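Local coordinates for stress-induced protein 1 (Caenorhabditis elegans, PDB 4YE0) that probably binds unfolded proteins as a developmental small heat shock protein whose chaperone activity responds to pH, here as a truncated construct holding the alpha-crystallin domain, at residues Asn8-Val19 and Gly78-Ser89; Ala20-Lys28 and Thr37-Lys45. One frame throughout, in Å; residues are numbered along the deposited sequence.

The two contacts belong to the facing sheets of one alpha-crystallin beta sandwich. Interaction 1 pairs strands 12-18 and 79-85 in one sheet, and interaction 2, nested inside the chain loop that it closes, joins Ala20-Lys28 to strand 35-45 of the other. Their centres are about 21 Å apart, yet their apolar side chains meet between the sheets. Met80 CE lies 3.4 Å from Ile38 CG2, Ile82 CD1 is 3.8 Å from Ile38 CG1, and Val19 CG1 packs on Leu27 CD1. The chain runs on from Val19 into Ala20 and crosses to the other sheet through the loop before strand 27-32. A sulfate, probably from the crystallisation liquor, sits at His42 in interaction 2.

Interaction 1: residues Asn8-Val19 and Gly78-Ser89; sequences NTAQKFCVKLDV and GQMTIDAPKTGS
Leu17 and Met80 lie side by side on the inward face of an antiparallel strand pair, 12-18 with 79-85, in one sheet of the alpha-crystallin beta sandwich. Met80 CG is anti to the backbone N (chi1 -172°), and the chain bends only at its last torsion, which turns CE onto Leu17 CD2 at a tight 3.3 Å. A flexible thioether suits this place, since Met80 also reaches Val29 and Ile38 of the facing sheet. Beside it the branched Val15 and Ile82 form a hydrogen-bonded pair, Val15 N to Ile82 O 2.9 Å, with Ile82 filling the same interior.

The other face is more polar. Thr81 OG1 rests 3.3 Å from Cys14 SG and bonds weakly to Val15 O, while Lys16 crosses Gln79 with its carbon chain against the amide (Lys16 CD to Gln79 NE2 3.5 Å).

Beyond the strands, the buried Lys86 bends at chi2 and chi4 and folds back toward the turn that follows strand 6-8, its length carrying charge to oxygens a shorter chain could not meet. Its NZ donates to Thr9 O at 2.7 Å and, almost in line with the side-chain carbonyl (170°), to Asn8 OD1 at 2.7 Å.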
loop_
_atom_site.group_PDB
_atom_site.type_symbol
_atom_site.label_atom_id
_atom_site.label_comp_id
_atom_site.label_asym_id
_atom_site.label_seq_id
_atom_site.Cartn_x
_atom_site.Cartn_y
_atom_site.Cartn_z
ATOM N N ASN A 8 -5.051 -7.190 23.928
ATOM C CA ASN A 8 -4.169 -6.871 25.050
ATOM C C ASN A 8 -4.822 -7.158 26.407
ATOM O O ASN A 8 -5.472 -6.290 26.995
ATOM C CB ASN A 8 -3.745 -5.397 24.958
ATOM C CG ASN A 8 -2.697 -5.013 25.989
ATOM O OD1 ASN A 8 -2.156 -5.861 26.699
ATOM N ND2 ASN A 8 -2.401 -3.721 26.066
ATOM N N THR A 9 -4.637 -8.383 26.891
ATOM C CA THR A 9 -5.135 -8.800 28.199
ATOM C C THR A 9 -3.943 -9.186 29.078
ATOM O O THR A 9 -2.794 -9.010 28.675
ATOM C CB THR A 9 -6.102 -9.995 28.061
ATOM O OG1 THR A 9 -5.394 -11.141 27.571
ATOM C CG2 THR A 9 -7.239 -9.657 27.102
ATOM N N ALA A 10 -4.213 -9.708 30.272
ATOM C CA ALA A 10 -3.157 -10.238 31.136
ATOM C C ALA A 10 -2.648 -11.592 30.636
ATOM O O ALA A 10 -1.665 -12.123 31.158
ATOM C CB ALA A 10 -3.657 -10.363 32.568
ATOM N N GLN A 11 -3.318 -12.148 29.629
ATOM C CA GLN A 11 -2.969 -13.453 29.088
ATOM C C GLN A 11 -1.980 -13.316 27.938
ATOM O O GLN A 11 -0.889 -13.886 27.974
ATOM C CB GLN A 11 -4.235 -14.176 28.607
ATOM C CG GLN A 11 -4.135 -15.693 28.651
ATOM C CD GLN A 11 -3.879 -16.219 30.054
ATOM O OE1 GLN A 11 -3.030 -17.087 30.256
ATOM N NE2 GLN A 11 -4.601 -15.683 31.032
ATOM N N LYS A 12 -2.373 -12.556 26.921
ATOM C CA LYS A 12 -1.594 -12.437 25.697
ATOM C C LYS A 12 -1.693 -11.041 25.103
ATOM O O LYS A 12 -2.561 -10.250 25.471
ATOM C CB LYS A 12 -2.085 -13.447 24.652
ATOM C CG LYS A 12 -1.957 -14.907 25.062
ATOM C CD LYS A 12 -2.117 -15.843 23.868
ATOM C CE LYS A 12 -0.786 -16.136 23.183
ATOM N NZ LYS A 12 0.006 -17.178 23.903
ATOM N N PHE A 13 -0.777 -10.757 24.186
ATOM C CA PHE A 13 -0.855 -9.587 23.326
ATOM C C PHE A 13 -0.978 -10.112 21.905
ATOM O O PHE A 13 -0.345 -11.106 21.554
ATOM C CB PHE A 13 0.404 -8.736 23.466
ATOM C CG PHE A 13 0.376 -7.477 22.651
ATOM C CD1 PHE A 13 -0.296 -6.354 23.113
ATOM C CD2 PHE A 13 1.024 -7.411 21.424
ATOM C CE1 PHE A 13 -0.326 -5.191 22.365
ATOM C CE2 PHE A 13 0.999 -6.249 20.674
ATOM C CZ PHE A 13 0.324 -5.136 21.145
ATOM N N CYS A 14 -1.800 -9.462 21.093
ATOM C CA CYS A 14 -1.986 -9.901 19.719
ATOM C C CYS A 14 -2.254 -8.719 18.806
ATOM O O CYS A 14 -3.000 -7.808 19.156
ATOM C CB CYS A 14 -3.129 -10.911 19.625
ATOM S SG CYS A 14 -2.929 -12.108 18.286
ATOM N N VAL A 15 -1.614 -8.735 17.646
ATOM C CA VAL A 15 -1.881 -7.771 16.598
ATOM C C VAL A 15 -2.159 -8.563 15.325
ATOM O O VAL A 15 -1.590 -9.636 15.126
ATOM C CB VAL A 15 -0.686 -6.818 16.405
ATOM C CG1 VAL A 15 -0.850 -5.991 15.144
ATOM C CG2 VAL A 15 -0.546 -5.906 17.613
ATOM N N LYS A 16 -3.049 -8.044 14.484
ATOM C CA LYS A 16 -3.344 -8.653 13.189
ATOM C C LYS A 16 -3.325 -7.595 12.095
ATOM O O LYS A 16 -4.018 -6.587 12.208
ATOM C CB LYS A 16 -4.704 -9.347 13.220
ATOM C CG LYS A 16 -4.656 -10.760 13.773
ATOM C CD LYS A 16 -6.020 -11.435 13.692
ATOM C CE LYS A 16 -5.917 -12.946 13.850
ATOM N NZ LYS A 16 -5.845 -13.355 15.281
ATOM N N LEU A 17 -2.536 -7.833 11.047
ATOM C CA LEU A 17 -2.384 -6.885 9.940
ATOM C C LEU A 17 -2.854 -7.489 8.624
ATOM O O LEU A 17 -2.731 -8.695 8.406
ATOM C CB LEU A 17 -0.917 -6.476 9.752
ATOM C CG LEU A 17 -0.093 -5.937 10.921
ATOM C CD1 LEU A 17 -0.826 -4.797 11.607
ATOM C CD2 LEU A 17 0.254 -7.045 11.908
ATOM N N ASP A 18 -3.362 -6.627 7.744
ATOM C CA ASP A 18 -3.675 -7.001 6.370
ATOM C C ASP A 18 -2.402 -6.823 5.546
ATOM O O ASP A 18 -1.938 -5.705 5.329
ATOM C CB ASP A 18 -4.805 -6.131 5.811
ATOM C CG ASP A 18 -5.303 -6.607 4.450
ATOM O OD1 ASP A 18 -6.378 -6.137 4.021
ATOM O OD2 ASP A 18 -4.633 -7.447 3.809
ATOM N N VAL A 19 -1.863 -7.942 5.079
ATOM C CA VAL A 19 -0.527 -7.996 4.507
ATOM C C VAL A 19 -0.547 -8.670 3.115
ATOM O O VAL A 19 0.499 -8.984 2.541
ATOM C CB VAL A 19 0.398 -8.669 5.564
ATOM C CG1 VAL A 19 1.343 -9.708 4.993
ATOM C CG2 VAL A 19 1.145 -7.608 6.362
ATOM N N GLY A 78 -3.279 -14.055 3.670
ATOM C CA GLY A 78 -2.446 -12.857 3.709
ATOM C C GLY A 78 -2.617 -12.007 4.956
ATOM O O GLY A 78 -2.317 -10.813 4.940
ATOM N N GLN A 79 -3.096 -12.615 6.037
ATOM C CA GLN A 79 -3.235 -11.922 7.308
ATOM C C GLN A 79 -2.066 -12.307 8.191
ATOM O O GLN A 79 -1.851 -13.487 8.455
ATOM C CB GLN A 79 -4.541 -12.301 8.002
ATOM C CG GLN A 79 -4.759 -11.586 9.332
ATOM C CD GLN A 79 -5.975 -12.104 10.077
ATOM O OE1 GLN A 79 -6.039 -13.281 10.435
ATOM N NE2 GLN A 79 -6.943 -11.226 10.323
ATOM N N MET A 80 -1.313 -11.310 8.641
ATOM C CA MET A 80 -0.230 -11.548 9.582
ATOM C C MET A 80 -0.770 -11.426 10.993
ATOM O O MET A 80 -1.520 -10.498 11.298
ATOM C CB MET A 80 0.904 -10.546 9.377
ATOM C CG MET A 80 2.151 -10.855 10.192
ATOM S SD MET A 80 3.524 -9.774 9.748
ATOM C CE MET A 80 2.898 -8.262 10.416
ATOM N N THR A 81 -0.397 -12.360 11.857
ATOM C CA THR A 81 -0.661 -12.191 13.274
ATOM C C THR A 81 0.638 -12.304 14.061
ATOM O O THR A 81 1.465 -13.190 13.824
ATOM C CB THR A 81 -1.757 -13.142 13.819
ATOM O OG1 THR A 81 -1.886 -12.959 15.236
ATOM C CG2 THR A 81 -1.440 -14.585 13.540
ATOM N N ILE A 82 0.817 -11.356 14.971
ATOM C CA ILE A 82 1.957 -11.330 15.855
ATOM C C ILE A 82 1.402 -11.469 17.256
ATOM O O ILE A 82 0.540 -10.688 17.655
ATOM C CB ILE A 82 2.731 -10.005 15.731
ATOM C CG1 ILE A 82 3.241 -9.826 14.295
ATOM C CG2 ILE A 82 3.882 -9.977 16.727
ATOM C CD1 ILE A 82 3.781 -8.444 13.993
ATOM N N ASP A 83 1.876 -12.463 17.999
ATOM C CA ASP A 83 1.394 -12.661 19.360
ATOM C C ASP A 83 2.502 -13.048 20.332
ATOM O O ASP A 83 3.539 -13.582 19.932
ATOM C CB ASP A 83 0.257 -13.695 19.388
ATOM C CG ASP A 83 0.754 -15.127 19.276
ATOM O OD1 ASP A 83 0.295 -15.977 20.067
ATOM O OD2 ASP A 83 1.602 -15.406 18.405
ATOM N N ALA A 84 2.266 -12.759 21.608
ATOM C CA ALA A 84 3.196 -13.104 22.677
ATOM C C ALA A 84 2.448 -13.232 24.006
ATOM O O ALA A 84 1.453 -12.542 24.223
ATOM C CB ALA A 84 4.281 -12.044 22.782
ATOM N N PRO A 85 2.914 -14.126 24.895
ATOM C CA PRO A 85 2.351 -14.134 26.248
ATOM C C PRO A 85 2.853 -12.957 27.081
ATOM O O PRO A 85 3.860 -12.333 26.732
ATOM C CB PRO A 85 2.846 -15.460 26.835
ATOM C CG PRO A 85 4.054 -15.816 26.041
ATOM C CD PRO A 85 3.849 -15.245 24.670
ATOM N N LYS A 86 2.144 -12.652 28.164
ATOM C CA LYS A 86 2.602 -11.644 29.114
ATOM C C LYS A 86 3.598 -12.268 30.089
ATOM O O LYS A 86 3.665 -13.491 30.222
ATOM C CB LYS A 86 1.420 -11.032 29.865
ATOM C CG LYS A 86 0.380 -10.371 28.969
ATOM C CD LYS A 86 1.004 -9.366 28.011
ATOM C CE LYS A 86 -0.037 -8.485 27.339
ATOM N NZ LYS A 86 -0.588 -7.437 28.245
ATOM N N THR A 87 4.376 -11.421 30.758
ATOM C CA THR A 87 5.435 -11.885 31.655
ATOM C C THR A 87 4.906 -12.652 32.871
ATOM O O THR A 87 5.502 -13.649 33.277
ATOM C CB THR A 87 6.326 -10.716 32.140
ATOM O OG1 THR A 87 5.509 -9.588 32.478
ATOM C CG2 THR A 87 7.314 -10.305 31.054
ATOM N N GLY A 88 3.788 -12.201 33.438
ATOM C CA GLY A 88 3.231 -12.823 34.643
ATOM C C GLY A 88 1.968 -13.632 34.407
ATOM O O GLY A 88 1.086 -13.665 35.267
ATOM N N SER A 89 1.885 -14.303 33.259
ATOM C CA SER A 89 0.665 -15.016 32.868
ATOM C C SER A 89 0.513 -16.370 33.571
ATOM O O SER A 89 -0.595 -16.730 33.982
ATOM C CB SER A 89 0.609 -15.196 31.348
ATOM O OG SER A 89 1.693 -15.984 30.884
#

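Interaction 2: residues Ala20-Lys28 and Thr37-Lys45; sequences AAFKPEELK and TIEGHHEVK. With SO4 (sulfate ion), chain C.
His42 ND1 donates to the Glu26 carboxylate while NE2 faces a sulfate, probably from the crystallisation liquor. Glu26 CG is anti to the carbonyl carbon (chi1 -67°) and the chain then runs out straight, bringing the carboxylate alongside His42, pointing the same way. Glu26 OE2 accepts from His42 ND1 at 2.9 Å on the syn side but tilted out of the carboxylate plane, while lying close to the plane of the imidazole; the two planes are 66° apart. Its other oxygen, OE1, takes the backbone N of Lys23 at 2.9 Å from above the carboxylate plane, which should restrict how the carboxylate can turn. Glutamate suits this place: it is long enough to meet His42 ND1, and its two oxygens serve two donors. Separately, Glu26 O accepts from His41 N at 3.0 Å, just before Leu27 and Lys28 pair with Gly40 and Glu39 in the antiparallel hairpin.

Gly40 CA lies over one face of the Phe22 ring in a CH-pi contact, 4.3 Å from the centroid. Any beta carbon at Gly40 would crowd Phe22 CD2 and Leu27 CD2, consistent with a glycine here. Phe22 also packs edge-to-face with Phe55.

An alanine at Glu26 would remove the carboxylate, and His42 ND1 and Lys23 N would probably lose their acceptor, leaving the imidazole less firmly held on its ND1 side.

The sulfate also bonds to Ser51 and Arg53; its 2.5 Å from O2 to His42 NE2 is doubtfully short. The carboxylate at ND1 would probably favour a protonated imidazole, the sulfate may add to this in the crystal, and the bond could then depend on pH.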
loop_
_atom_site.group_PDB
_atom_site.type_symbol
_atom_site.label_atom_id
_atom_site.label_comp_id
_atom_site.label_asym_id
_atom_site.label_seq_id
_atom_site.Cartn_x
_atom_site.Cartn_y
_atom_site.Cartn_z
ATOM N N ALA A 20 -1.746 -8.812 2.552
ATOM C CA ALA A 20 -1.962 -9.593 1.331
ATOM C C ALA A 20 -1.379 -8.965 0.063
ATOM O O ALA A 20 -1.114 -9.670 -0.909
ATOM C CB ALA A 20 -3.451 -9.847 1.140
ATOM N N ALA A 21 -1.176 -7.650 0.068
ATOM C CA ALA A 21 -0.629 -6.953 -1.099
ATOM C C ALA A 21 0.858 -7.228 -1.314
ATOM O O ALA A 21 1.432 -6.776 -2.306
ATOM C CB ALA A 21 -0.864 -5.454 -0.975
ATOM N N PHE A 22 1.481 -7.956 -0.388
ATOM C CA PHE A 22 2.916 -8.217 -0.437
ATOM C C PHE A 22 3.202 -9.699 -0.360
ATOM O O PHE A 22 2.455 -10.456 0.256
ATOM C CB PHE A 22 3.614 -7.510 0.727
ATOM C CG PHE A 22 3.447 -6.026 0.701
ATOM C CD1 PHE A 22 2.298 -5.441 1.208
ATOM C CD2 PHE A 22 4.419 -5.217 0.131
ATOM C CE1 PHE A 22 2.124 -4.071 1.158
ATOM C CE2 PHE A 22 4.254 -3.845 0.085
ATOM C CZ PHE A 22 3.108 -3.272 0.598
ATOM N N LYS A 23 4.297 -10.107 -0.987
ATOM C CA LYS A 23 4.798 -11.459 -0.821
ATOM C C LYS A 23 5.536 -11.554 0.513
ATOM O O LYS A 23 6.212 -10.607 0.908
ATOM C CB LYS A 23 5.727 -11.834 -1.975
ATOM C CG LYS A 23 4.983 -12.160 -3.260
ATOM C CD LYS A 23 5.932 -12.625 -4.349
ATOM C CE LYS A 23 5.228 -13.561 -5.325
ATOM N NZ LYS A 23 6.089 -13.857 -6.503
ATOM N N PRO A 24 5.399 -12.691 1.220
ATOM C CA PRO A 24 6.155 -12.970 2.441
ATOM C C PRO A 24 7.610 -12.487 2.438
ATOM O O PRO A 24 8.089 -11.976 3.453
ATOM C CB PRO A 24 6.084 -14.494 2.523
ATOM C CG PRO A 24 4.714 -14.800 2.005
ATOM C CD PRO A 24 4.379 -13.737 0.983
ATOM N N GLU A 25 8.288 -12.625 1.301
ATOM C CA GLU A 25 9.698 -12.220 1.165
ATOM C C GLU A 25 9.881 -10.708 1.162
ATOM O O GLU A 25 10.983 -10.213 1.393
ATOM C CB GLU A 25 10.306 -12.749 -0.132
ATOM C CG GLU A 25 9.803 -14.108 -0.568
ATOM C CD GLU A 25 8.789 -14.059 -1.691
ATOM O OE1 GLU A 25 7.759 -14.758 -1.588
ATOM O OE2 GLU A 25 9.030 -13.336 -2.680
ATOM N N GLU A 26 8.807 -9.989 0.861
ATOM C CA GLU A 26 8.817 -8.529 0.830
ATOM C C GLU A 26 8.459 -7.919 2.187
ATOM O O GLU A 26 8.238 -6.711 2.281
ATOM C CB GLU A 26 7.831 -8.038 -0.229
ATOM C CG GLU A 26 8.237 -8.371 -1.657
ATOM C CD GLU A 26 7.120 -8.138 -2.663
ATOM O OE1 GLU A 26 5.941 -8.035 -2.258
ATOM O OE2 GLU A 26 7.421 -8.058 -3.871
ATOM N N LEU A 27 8.413 -8.742 3.233
ATOM C CA LEU A 27 8.005 -8.288 4.551
ATOM C C LEU A 27 9.114 -8.419 5.577
ATOM O O LEU A 27 9.888 -9.374 5.555
ATOM C CB LEU A 27 6.774 -9.063 5.011
ATOM C CG LEU A 27 5.524 -8.719 4.203
ATOM C CD1 LEU A 27 4.503 -9.837 4.322
ATOM C CD2 LEU A 27 4.930 -7.383 4.644
ATOM N N LYS A 28 9.176 -7.434 6.468
ATOM C CA LYS A 28 10.144 -7.384 7.554
ATOM C C LYS A 28 9.408 -7.146 8.857
ATOM O O LYS A 28 8.512 -6.305 8.923
ATOM C CB LYS A 28 11.121 -6.221 7.346
ATOM C CG LYS A 28 12.438 -6.592 6.688
ATOM C CD LYS A 28 13.517 -5.564 7.009
ATOM C CE LYS A 28 14.896 -6.038 6.577
ATOM N NZ LYS A 28 15.103 -5.921 5.106
ATOM N N THR A 37 8.225 -2.998 14.625
ATOM C CA THR A 37 8.131 -2.393 13.305
ATOM C C THR A 37 7.837 -3.454 12.251
ATOM O O THR A 37 8.589 -4.417 12.121
ATOM C CB THR A 37 9.462 -1.698 12.950
ATOM O OG1 THR A 37 9.769 -0.719 13.952
ATOM C CG2 THR A 37 9.384 -1.015 11.596
ATOM N N ILE A 38 6.747 -3.274 11.506
ATOM C CA ILE A 38 6.418 -4.142 10.379
ATOM C C ILE A 38 6.504 -3.338 9.091
ATOM O O ILE A 38 5.862 -2.295 8.963
ATOM C CB ILE A 38 4.999 -4.730 10.489
ATOM C CG1 ILE A 38 4.822 -5.463 11.823
ATOM C CG2 ILE A 38 4.719 -5.655 9.312
ATOM C CD1 ILE A 38 4.258 -4.602 12.931
ATOM N N GLU A 39 7.280 -3.846 8.137
ATOM C CA GLU A 39 7.531 -3.164 6.872
ATOM C C GLU A 39 7.263 -4.073 5.684
ATOM O O GLU A 39 7.565 -5.264 5.719
ATOM C CB GLU A 39 8.988 -2.696 6.799
ATOM C CG GLU A 39 9.265 -1.421 7.568
ATOM C CD GLU A 39 10.698 -0.944 7.418
ATOM O OE1 GLU A 39 11.241 -0.996 6.293
ATOM O OE2 GLU A 39 11.282 -0.507 8.431
ATOM N N GLY A 40 6.713 -3.486 4.629
ATOM C CA GLY A 40 6.521 -4.173 3.360
ATOM C C GLY A 40 7.045 -3.304 2.235
ATOM O O GLY A 40 6.779 -2.102 2.206
ATOM N N HIS A 41 7.810 -3.896 1.325
ATOM C CA HIS A 41 8.270 -3.186 0.138
ATOM C C HIS A 41 8.158 -4.065 -1.096
ATOM O O HIS A 41 8.785 -5.124 -1.183
ATOM C CB HIS A 41 9.705 -2.684 0.299
ATOM C CG HIS A 41 10.159 -1.806 -0.828
ATOM N ND1 HIS A 41 11.433 -1.854 -1.351
ATOM C CD2 HIS A 41 9.493 -0.874 -1.550
ATOM C CE1 HIS A 41 11.537 -0.978 -2.333
ATOM N NE2 HIS A 41 10.374 -0.370 -2.476
ATOM N N HIS A 42 7.339 -3.620 -2.042
ATOM C CA HIS A 42 7.215 -4.274 -3.332
ATOM C C HIS A 42 7.638 -3.288 -4.415
ATOM O O HIS A 42 7.181 -2.144 -4.433
ATOM C CB HIS A 42 5.779 -4.738 -3.554
ATOM C CG HIS A 42 5.482 -5.105 -4.971
ATOM N ND1 HIS A 42 5.782 -6.343 -5.498
ATOM C CD2 HIS A 42 4.926 -4.391 -5.977
ATOM C CE1 HIS A 42 5.418 -6.377 -6.767
ATOM N NE2 HIS A 42 4.896 -5.206 -7.082
ATOM N N GLU A 43 8.509 -3.740 -5.311
ATOM C CA GLU A 43 9.056 -2.902 -6.370
ATOM C C GLU A 43 9.248 -3.747 -7.624
ATOM O O GLU A 43 10.103 -4.635 -7.658
ATOM C CB GLU A 43 10.385 -2.297 -5.920
ATOM C CG GLU A 43 10.999 -1.307 -6.898
ATOM C CD GLU A 43 12.170 -0.550 -6.299
ATOM O OE1 GLU A 43 12.896 -1.128 -5.460
ATOM O OE2 GLU A 43 12.369 0.628 -6.670
ATOM N N VAL A 44 8.440 -3.469 -8.644
ATOM C CA VAL A 44 8.434 -4.244 -9.883
ATOM C C VAL A 44 8.755 -3.346 -11.074
ATOM O O VAL A 44 8.402 -2.170 -11.083
ATOM C CB VAL A 44 7.070 -4.963 -10.073
ATOM C CG1 VAL A 44 6.421 -4.655 -11.425
ATOM C CG2 VAL A 44 7.230 -6.465 -9.878
ATOM N N LYS A 45 9.426 -3.914 -12.072
ATOM C CA LYS A 45 9.682 -3.222 -13.332
ATOM C C LYS A 45 8.897 -3.847 -14.481
ATOM O O LYS A 45 8.464 -4.999 -14.417
ATOM C CB LYS A 45 11.186 -3.212 -13.658
ATOM C CG LYS A 45 11.835 -1.831 -13.720
ATOM C CD LYS A 45 11.586 -0.960 -12.494
ATOM C CE LYS A 45 12.400 -1.399 -11.289
ATOM N NZ LYS A 45 12.223 -0.436 -10.165
HETATM S S SO4 C . 2.247 -4.979 -9.295
HETATM O O1 SO4 C . 2.758 -6.366 -9.193
HETATM O O2 SO4 C . 3.138 -4.079 -8.535
HETATM O O3 SO4 C . 0.876 -4.900 -8.740
HETATM O O4 SO4 C . 2.233 -4.561 -10.717
#